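Local coordinates for cycloalternan-forming enzyme (Listeria monocytogenes serovar 1/2a, PDB 5F7U), which is a multidomain carbohydrate-active protein of glycoside hydrolase family 31, built around a TIM barrel and carrying a family 6 carbohydrate-binding module, at residues K341-I353 against D714-P728. The protein carries 1 engineered substitution. Residues are numbered along the deposited sequence; the frame is centred on the assembly and turned at random.
With MG (magnesium ion), chain H.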
ATOM      1  N   LYS A 341     -13.100  -8.597 -13.286  1.00 19.67           N
ATOM      2  CA  LYS A 341     -14.375  -7.871 -13.353  1.00 20.71           C
ATOM      3  C   LYS A 341     -14.142  -6.359 -13.287  1.00 19.75           C
ATOM      4  O   LYS A 341     -14.881  -5.567 -13.897  1.00 19.15           O
ATOM      5  CB  LYS A 341     -15.307  -8.313 -12.212  1.00 23.18           C
ATOM      6  CG  LYS A 341     -15.642  -9.808 -12.232  1.00 26.43           C
ATOM      7  CD  LYS A 341     -16.598 -10.227 -11.101  1.00 29.69           C
ATOM      8  CE  LYS A 341     -15.882 -10.637  -9.801  1.00 30.70           C
ATOM      9  NZ  LYS A 341     -15.030 -11.862  -9.957  1.00 32.07           N
ATOM     10  N   ASP A 342     -13.100  -5.985 -12.548  1.00 18.33           N
ATOM     11  CA  ASP A 342     -12.661  -4.600 -12.397  1.00 18.01           C
ATOM     12  C   ASP A 342     -11.207  -4.572 -11.898  1.00 16.32           C
ATOM     13  O   ASP A 342     -10.581  -5.626 -11.798  1.00 15.75           O
ATOM     14  CB  ASP A 342     -13.635  -3.803 -11.495  1.00 19.40           C
ATOM     15  CG  ASP A 342     -13.737  -4.327 -10.067  1.00 21.23           C
ATOM     16  OD1 ASP A 342     -12.771  -4.880  -9.492  1.00 21.29           O
ATOM     17  OD2 ASP A 342     -14.811  -4.087  -9.456  1.00 23.20           O
ATOM     18  N   GLN A 343     -10.653  -3.391 -11.587  1.00 15.14           N
ATOM     19  CA  GLN A 343      -9.214  -3.315 -11.254  1.00 14.29           C
ATOM     20  C   GLN A 343      -8.891  -4.016  -9.948  1.00 14.03           C
ATOM     21  O   GLN A 343      -7.824  -4.625  -9.804  1.00 13.75           O
ATOM     22  CB  GLN A 343      -8.711  -1.864 -11.174  1.00 14.04           C
ATOM     23  CG  GLN A 343      -8.979  -1.061 -12.445  1.00 13.91           C
ATOM     24  CD  GLN A 343      -8.184  -1.584 -13.634  1.00 13.94           C
ATOM     25  OE1 GLN A 343      -8.673  -2.400 -14.425  1.00 14.19           O
ATOM     26  NE2 GLN A 343      -6.961  -1.104 -13.774  1.00 13.53           N
ATOM     27  N   ASN A 344      -9.827  -3.928  -8.997  1.00 13.84           N
ATOM     28  CA  ASN A 344      -9.612  -4.576  -7.723  1.00 14.19           C
ATOM     29  C   ASN A 344      -9.693  -6.085  -7.821  1.00 14.24           C
ATOM     30  O   ASN A 344      -9.000  -6.801  -7.082  1.00 14.53           O
ATOM     31  CB  ASN A 344     -10.580  -4.011  -6.697  1.00 14.56           C
ATOM     32  CG  ASN A 344     -10.296  -2.556  -6.415  1.00 14.57           C
ATOM     33  OD1 ASN A 344      -9.151  -2.200  -6.112  1.00 14.80           O
ATOM     34  ND2 ASN A 344     -11.308  -1.702  -6.578  1.00 15.03           N
ATOM     35  N   ASP A 345     -10.499  -6.550  -8.767  1.00 14.78           N
ATOM     36  CA  ASP A 345     -10.579  -7.976  -9.068  1.00 14.76           C
ATOM     37  C   ASP A 345      -9.290  -8.484  -9.718  1.00 14.42           C
ATOM     38  O   ASP A 345      -8.905  -9.644  -9.501  1.00 14.18           O
ATOM     39  CB  ASP A 345     -11.769  -8.275  -9.967  1.00 15.85           C
ATOM     40  CG  ASP A 345     -12.124  -9.743  -9.972  1.00 16.64           C
ATOM     41  OD1 ASP A 345     -12.140 -10.332  -8.870  1.00 16.94           O
ATOM     42  OD2 ASP A 345     -12.375 -10.284 -11.064  1.00 17.05           O
ATOM     43  N   ILE A 346      -8.606  -7.619 -10.482  1.00 13.64           N
ATOM     44  CA  ILE A 346      -7.294  -7.982 -11.039  1.00 13.48           C
ATOM     45  C   ILE A 346      -6.319  -8.224  -9.886  1.00 13.34           C
ATOM     46  O   ILE A 346      -5.603  -9.231  -9.866  1.00 13.29           O
ATOM     47  CB  ILE A 346      -6.771  -6.916 -12.031  1.00 13.31           C
ATOM     48  CG1 ILE A 346      -7.633  -6.952 -13.310  1.00 13.74           C
ATOM     49  CG2 ILE A 346      -5.278  -7.095 -12.333  1.00 12.97           C
ATOM     50  CD1 ILE A 346      -7.401  -5.765 -14.247  1.00 13.94           C
ATOM     51  N   VAL A 347      -6.330  -7.316  -8.904  1.00 13.08           N
ATOM     52  CA  VAL A 347      -5.533  -7.507  -7.683  1.00 13.34           C
ATOM     53  C   VAL A 347      -5.902  -8.794  -6.947  1.00 13.58           C
ATOM     54  O   VAL A 347      -5.001  -9.540  -6.516  1.00 13.78           O
ATOM     55  CB  VAL A 347      -5.570  -6.263  -6.757  1.00 13.13           C
ATOM     56  CG1 VAL A 347      -4.674  -6.474  -5.529  1.00 13.19           C
ATOM     57  CG2 VAL A 347      -5.071  -5.071  -7.550  1.00 13.32           C
ATOM     58  N   ASN A 348      -7.205  -9.066  -6.805  1.00 13.81           N
ATOM     59  CA  ASN A 348      -7.629 -10.323  -6.213  1.00 14.40           C
ATOM     60  C   ASN A 348      -7.032 -11.539  -6.948  1.00 14.27           C
ATOM     61  O   ASN A 348      -6.530 -12.466  -6.302  1.00 14.07           O
ATOM     62  CB  ASN A 348      -9.145 -10.449  -6.153  1.00 15.12           C
ATOM     63  CG  ASN A 348      -9.582 -11.689  -5.427  1.00 16.15           C
ATOM     64  OD1 ASN A 348      -9.328 -11.843  -4.228  1.00 16.67           O
ATOM     65  ND2 ASN A 348     -10.188 -12.623  -6.160  1.00 17.17           N
ATOM     66  N   ASN A 349      -7.091 -11.518  -8.280  1.00 14.37           N
ATOM     67  CA  ASN A 349      -6.540 -12.633  -9.075  1.00 14.63           C
ATOM     68  C   ASN A 349      -5.043 -12.792  -8.857  1.00 14.64           C
ATOM     69  O   ASN A 349      -4.543 -13.906  -8.759  1.00 15.14           O
ATOM     70  CB  ASN A 349      -6.907 -12.494 -10.562  1.00 15.12           C
ATOM     71  CG  ASN A 349      -8.402 -12.607 -10.797  1.00 15.94           C
ATOM     72  OD1 ASN A 349      -9.125 -13.122  -9.945  1.00 16.56           O
ATOM     73  ND2 ASN A 349      -8.883 -12.115 -11.946  1.00 15.97           N
ATOM     74  N   TYR A 350      -4.331 -11.670  -8.752  1.00 14.18           N
ATOM     75  CA  TYR A 350      -2.924 -11.690  -8.421  1.00 14.33           C
ATOM     76  C   TYR A 350      -2.721 -12.375  -7.053  1.00 14.48           C
ATOM     77  O   TYR A 350      -1.805 -13.177  -6.900  1.00 14.46           O
ATOM     78  CB  TYR A 350      -2.355 -10.256  -8.462  1.00 14.17           C
ATOM     79  CG  TYR A 350      -1.024 -10.128  -7.767  1.00 14.08           C
ATOM     80  CD1 TYR A 350       0.148 -10.606  -8.369  1.00 14.41           C
ATOM     81  CD2 TYR A 350      -0.936  -9.578  -6.492  1.00 14.26           C
ATOM     82  CE1 TYR A 350       1.373 -10.515  -7.733  1.00 14.27           C
ATOM     83  CE2 TYR A 350       0.298  -9.499  -5.820  1.00 14.09           C
ATOM     84  CZ  TYR A 350       1.442  -9.965  -6.456  1.00 14.33           C
ATOM     85  OH  TYR A 350       2.648  -9.926  -5.803  1.00 14.49           O
ATOM     86  N   THR A 351      -3.570 -12.060  -6.076  1.00 14.68           N
ATOM     87  CA  THR A 351      -3.438 -12.694  -4.752  1.00 15.56           C
ATOM     88  C   THR A 351      -3.816 -14.180  -4.764  1.00 15.87           C
ATOM     89  O   THR A 351      -3.351 -14.946  -3.912  1.00 16.24           O
ATOM     90  CB  THR A 351      -4.181 -11.946  -3.627  1.00 15.78           C
ATOM     91  OG1 THR A 351      -5.595 -12.015  -3.855  1.00 16.88           O
ATOM     92  CG2 THR A 351      -3.672 -10.513  -3.523  1.00 16.10           C
ATOM     93  N   ASP A 352      -4.623 -14.596  -5.741  1.00 15.94           N
ATOM     94  CA  ASP A 352      -4.853 -16.027  -5.940  1.00 16.70           C
ATOM     95  C   ASP A 352      -3.531 -16.722  -6.259  1.00 16.44           C
ATOM     96  O   ASP A 352      -3.298 -17.872  -5.848  1.00 16.61           O
ATOM     97  CB  ASP A 352      -5.796 -16.293  -7.105  1.00 17.61           C
ATOM     98  CG  ASP A 352      -7.228 -15.958  -6.798  1.00 18.52           C
ATOM     99  OD1 ASP A 352      -7.669 -15.967  -5.627  1.00 18.66           O
ATOM    100  OD2 ASP A 352      -7.951 -15.702  -7.769  1.00 19.62           O
ATOM    101  N   ILE A 353      -2.671 -16.017  -6.990  1.00 15.19           N
ATOM    102  CA  ILE A 353      -1.413 -16.591  -7.455  1.00 15.05           C
ATOM    103  C   ILE A 353      -0.354 -16.533  -6.344  1.00 14.92           C
ATOM    104  O   ILE A 353       0.364 -17.516  -6.127  1.00 15.28           O
ATOM    105  CB  ILE A 353      -0.909 -15.909  -8.752  1.00 15.06           C
ATOM    106  CG1 ILE A 353      -1.919 -16.110  -9.906  1.00 15.44           C
ATOM    107  CG2 ILE A 353       0.482 -16.429  -9.143  1.00 15.13           C
ATOM    108  CD1 ILE A 353      -1.779 -15.064 -11.000  1.00 16.00           C
ATOM    109  N   ASP A 714     -10.246 -11.330   2.310  1.00 20.66           N
ATOM    110  CA  ASP A 714     -11.187 -12.193   1.583  1.00 22.28           C
ATOM    111  C   ASP A 714     -11.210 -11.944   0.071  1.00 22.49           C
ATOM    112  O   ASP A 714     -11.242 -12.902  -0.725  1.00 23.70           O
ATOM    113  CB  ASP A 714     -12.605 -12.025   2.142  1.00 23.02           C
ATOM    114  CG  ASP A 714     -12.774 -12.627   3.528  1.00 24.63           C
ATOM    115  OD1 ASP A 714     -11.891 -13.374   4.014  1.00 25.71           O
ATOM    116  OD2 ASP A 714     -13.820 -12.347   4.139  1.00 26.16           O
ATOM    117  N   ASN A 715     -11.213 -10.673  -0.325  1.00 21.46           N
ATOM    118  CA  ASN A 715     -11.517 -10.282  -1.701  1.00 21.23           C
ATOM    119  C   ASN A 715     -10.432  -9.495  -2.420  1.00 20.08           C
ATOM    120  O   ASN A 715     -10.640  -9.025  -3.545  1.00 19.97           O
ATOM    121  CB  ASN A 715     -12.841  -9.520  -1.717  1.00 22.23           C
ATOM    122  CG  ASN A 715     -13.973 -10.353  -1.148  1.00 24.22           C
ATOM    123  OD1 ASN A 715     -14.111 -11.537  -1.469  1.00 26.09           O
ATOM    124  ND2 ASN A 715     -14.756  -9.757  -0.269  1.00 25.05           N
ATOM    125  N   GLY A 716      -9.274  -9.367  -1.781  1.00 18.80           N
ATOM    126  CA  GLY A 716      -8.136  -8.691  -2.409  1.00 17.99           C
ATOM    127  C   GLY A 716      -8.269  -7.197  -2.636  1.00 17.42           C
ATOM    128  O   GLY A 716      -7.465  -6.610  -3.379  1.00 17.36           O
ATOM    129  N   LYS A 717      -9.287  -6.566  -2.035  1.00 17.08           N
ATOM    130  CA  LYS A 717      -9.482  -5.128  -2.174  1.00 16.73           C
ATOM    131  C   LYS A 717      -8.670  -4.400  -1.106  1.00 15.50           C
ATOM    132  O   LYS A 717      -8.960  -4.508   0.081  1.00 15.22           O
ATOM    133  CB  LYS A 717     -10.948  -4.757  -2.038  1.00 18.06           C
ATOM    134  CG  LYS A 717     -11.245  -3.318  -2.422  1.00 19.44           C
ATOM    135  CD  LYS A 717     -12.661  -3.259  -2.933  1.00 21.97           C
ATOM    136  CE  LYS A 717     -13.076  -1.842  -3.156  1.00 22.14           C
ATOM    137  NZ  LYS A 717     -14.552  -1.909  -3.318  1.00 23.53           N
ATOM    138  N   SER A 718      -7.647  -3.659  -1.530  1.00 14.40           N
ATOM    139  CA  SER A 718      -6.819  -2.938  -0.561  1.00 13.40           C
ATOM    140  C   SER A 718      -7.615  -1.864   0.158  1.00 12.96           C
ATOM    141  O   SER A 718      -8.596  -1.348  -0.377  1.00 12.73           O
ATOM    142  CB  SER A 718      -5.600  -2.327  -1.259  1.00 13.20           C
ATOM    143  OG  SER A 718      -4.776  -3.387  -1.739  1.00 13.44           O
ATOM    144  N   MET A 719      -7.182  -1.531   1.377  1.00 12.78           N
ATOM    145  CA  MET A 719      -7.894  -0.560   2.213  1.00 12.74           C
ATOM    146  C   MET A 719      -7.800   0.870   1.688  1.00 13.04           C
ATOM    147  O   MET A 719      -8.784   1.619   1.713  1.00 13.21           O
ATOM    148  CB  MET A 719      -7.380  -0.628   3.645  1.00 12.63           C
ATOM    149  CG  MET A 719      -7.856  -1.891   4.348  1.00 12.81           C
ATOM    150  SD  MET A 719      -6.961  -2.170   5.875  1.00 13.07           S
ATOM    151  CE  MET A 719      -7.798  -1.024   6.951  1.00 12.91           C
ATOM    152  N   MET A 720      -6.612   1.238   1.207  1.00 12.88           N
ATOM    153  CA  MET A 720      -6.384   2.586   0.708  1.00 12.92           C
ATOM    154  C   MET A 720      -6.000   2.456  -0.746  1.00 12.37           C
ATOM    155  O   MET A 720      -5.049   1.740  -1.035  1.00 12.90           O
ATOM    156  CB  MET A 720      -5.237   3.221   1.501  1.00 13.91           C
ATOM    157  CG  MET A 720      -4.867   4.607   1.018  1.00 14.95           C
ATOM    158  SD  MET A 720      -3.528   5.388   1.955  1.00 16.99           S
ATOM    159  CE  MET A 720      -2.267   4.151   1.706  1.00 14.94           C
ATOM    160  N   ARG A 721      -6.727   3.114  -1.660  1.00 11.64           N
ATOM    161  CA  ARG A 721      -6.505   2.884  -3.098  1.00 11.40           C
ATOM    162  C   ARG A 721      -6.387   4.175  -3.899  1.00 11.15           C
ATOM    163  O   ARG A 721      -7.136   5.122  -3.689  1.00 10.65           O
ATOM    164  CB  ARG A 721      -7.651   2.031  -3.701  1.00 11.85           C
ATOM    165  CG  ARG A 721      -7.828   0.665  -3.052  1.00 11.87           C
ATOM    166  CD  ARG A 721      -8.997  -0.171  -3.597  1.00 12.07           C
ATOM    167  NE  ARG A 721     -10.268   0.575  -3.624  1.00 12.14           N
ATOM    168  CZ  ARG A 721     -10.945   0.973  -2.545  1.00 12.27           C
ATOM    169  NH1 ARG A 721     -12.084   1.665  -2.686  1.00 12.46           N
ATOM    170  NH2 ARG A 721     -10.505   0.670  -1.319  1.00 12.50           N
ATOM    171  N   GLN A 722      -5.474   4.161  -4.863  1.00 11.09           N
ATOM    172  CA  GLN A 722      -5.297   5.272  -5.803  1.00 11.42           C
ATOM    173  C   GLN A 722      -6.601   5.328  -6.635  1.00 11.67           C
ATOM    174  O   GLN A 722      -7.248   4.276  -6.872  1.00 11.68           O
ATOM    175  CB  GLN A 722      -4.073   4.951  -6.669  1.00 11.82           C
ATOM    176  CG  GLN A 722      -3.479   6.123  -7.463  1.00 11.78           C
ATOM    177  CD  GLN A 722      -4.260   6.385  -8.749  1.00 12.15           C
ATOM    178  OE1 GLN A 722      -4.814   5.467  -9.335  1.00 12.62           O
ATOM    179  NE2 GLN A 722      -4.323   7.644  -9.177  1.00 12.25           N
ATOM    180  N   MET A 723      -6.988   6.527  -7.090  1.00 11.78           N
ATOM    181  CA  MET A 723      -8.336   6.707  -7.665  1.00 12.43           C
ATOM    182  C   MET A 723      -8.633   5.835  -8.879  1.00 12.68           C
ATOM    183  O   MET A 723      -9.761   5.373  -9.056  1.00 12.92           O
ATOM    184  CB  MET A 723      -8.609   8.180  -8.006  1.00 12.89           C
ATOM    185  CG  MET A 723      -8.593   9.155  -6.822  1.00 13.07           C
ATOM    186  SD  MET A 723      -9.746   8.803  -5.490  1.00 13.88           S
ATOM    187  CE  MET A 723     -11.310   8.878  -6.377  1.00 13.73           C
ATOM    188  N   ALA A 724      -7.609   5.583  -9.697  1.00 12.89           N
ATOM    189  CA  ALA A 724      -7.773   4.793 -10.922  1.00 13.22           C
ATOM    190  C   ALA A 724      -8.026   3.300 -10.641  1.00 13.55           C
ATOM    191  O   ALA A 724      -8.407   2.551 -11.541  1.00 13.97           O
ATOM    192  CB  ALA A 724      -6.574   4.984 -11.865  1.00 13.56           C
ATOM    193  N   MET A 725      -7.826   2.859  -9.394  1.00 13.28           N
ATOM    194  CA  MET A 725      -8.206   1.483  -9.034  1.00 13.83           C
ATOM    195  C   MET A 725      -9.711   1.320  -9.009  1.00 14.00           C
ATOM    196  O   MET A 725     -10.209   0.222  -9.274  1.00 14.64           O
ATOM    197  CB  MET A 725      -7.641   1.066  -7.668  1.00 13.84           C
ATOM    198  CG  MET A 725      -6.126   0.989  -7.589  1.00 14.53           C
ATOM    199  SD  MET A 725      -5.334  -0.047  -8.823  1.00 15.71           S
ATOM    200  CE  MET A 725      -5.899  -1.668  -8.330  1.00 15.79           C
ATOM    201  N   ASP A 726     -10.446   2.378  -8.670  1.00 13.30           N
ATOM    202  CA  ASP A 726     -11.914   2.302  -8.685  1.00 13.70           C
ATOM    203  C   ASP A 726     -12.531   2.908  -9.947  1.00 14.03           C
ATOM    204  O   ASP A 726     -13.702   2.595 -10.309  1.00 14.00           O
ATOM    205  CB  ASP A 726     -12.513   2.988  -7.446  1.00 13.80           C
ATOM    206  CG  ASP A 726     -12.293   2.213  -6.153  1.00 14.13           C
ATOM    207  OD1 ASP A 726     -11.503   1.249  -6.112  1.00 14.47           O
ATOM    208  OD2 ASP A 726     -12.940   2.592  -5.151  1.00 14.46           O
ATOM    209  N   TYR A 727     -11.773   3.783 -10.608  1.00 13.96           N
ATOM    210  CA  TYR A 727     -12.285   4.556 -11.768  1.00 14.63           C
ATOM    211  C   TYR A 727     -11.275   4.547 -12.920  1.00 14.76           C
ATOM    212  O   TYR A 727     -10.742   5.598 -13.288  1.00 14.63           O
ATOM    213  CB  TYR A 727     -12.644   5.991 -11.349  1.00 14.81           C
ATOM    214  CG  TYR A 727     -13.592   6.051 -10.188  1.00 15.05           C
ATOM    215  CD1 TYR A 727     -14.977   5.948 -10.375  1.00 15.57           C
ATOM    216  CD2 TYR A 727     -13.105   6.162  -8.887  1.00 15.10           C
ATOM    217  CE1 TYR A 727     -15.845   5.975  -9.286  1.00 16.11           C
ATOM    218  CE2 TYR A 727     -13.968   6.208  -7.800  1.00 15.44           C
ATOM    219  CZ  TYR A 727     -15.330   6.100  -8.010  1.00 15.72           C
ATOM    220  OH  TYR A 727     -16.168   6.131  -6.904  1.00 16.71           O
ATOM    221  N   PRO A 728     -11.003   3.355 -13.501  1.00 15.12           N
ATOM    222  CA  PRO A 728      -9.896   3.292 -14.453  1.00 15.45           C
ATOM    223  C   PRO A 728     -10.126   4.020 -15.769  1.00 16.22           C
ATOM    224  O   PRO A 728      -9.148   4.405 -16.417  1.00 16.35           O
ATOM    225  CB  PRO A 728      -9.729   1.790 -14.705  1.00 15.79           C
ATOM    226  CG  PRO A 728     -11.054   1.196 -14.355  1.00 16.06           C
ATOM    227  CD  PRO A 728     -11.536   2.006 -13.200  1.00 15.33           C
TER
HETATM  228 MG    MG H1102     -11.041 -14.104 -10.080  1.00 14.67          MG
HETATM  229  O   HOH W   1      -6.050   0.977 -12.087  1.00 16.15           O
HETATM  230  O   HOH W   2     -12.078  -0.934 -11.112  1.00 22.93           O
HETATM  231  O   HOH W   3      -7.281  -3.444  -4.403  1.00 16.42           O
HETATM  232  O   HOH W   4     -11.203  -6.808  -4.904  1.00 37.21           O
HETATM  233  O   HOH W   5     -12.875  -9.564  -6.173  1.00 36.11           O
HETATM  234  O   HOH W   6     -11.805 -12.932  -8.640  1.00 17.22           O
HETATM  235  O   HOH W   7     -11.825 -12.829 -11.488  1.00 17.09           O
HETATM  236  O   HOH W   8     -10.405 -15.406  -8.663  1.00 18.70           O
HETATM  237  O   HOH W   9     -12.834 -15.239 -10.091  1.00 17.28           O
HETATM  238  O   HOH W  10     -10.184 -15.195 -11.661  1.00 15.02           O
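N344, on helix 343-354, reaches D726 through the one direct hydrogen bond between the segments: ND2 lies 3.0 Å from OD1, the bond fairly straight at 161°. D726 OD1 lies in the amide plane, but the amide approaches from above the carboxylate. R721 grips D726 side-on, NE to OD1 and NH1 to OD2 (2.8 Å), with NE reaching OD1 from the opposite face. Asparagine suits this place because its other branch, OD1, accepts from a water that also accepts from S718 N.

Apolar contacts flank this polar centre. M725 folds back about its CG-SD bond (chi3 -67°), bringing CE to 3.6 Å from V347 CG2, while the CG of Q343 packs 3.6 Å from P728 CG. A second water bridges Q343 N to M725 O.

The nearest pair of CA atoms is that of G716 and N348, 4.2 Å apart. Glycine, lacking a side chain, lies close against the helix and suits the positive phi (68°). N349 OD1 binds magnesium, five waters completing the shell.

The helix before the barrel thus meets the segment carrying edge strand 720-721 through bridging waters and a partly exposed carboxylate that, paired with R721, probably stays ionised.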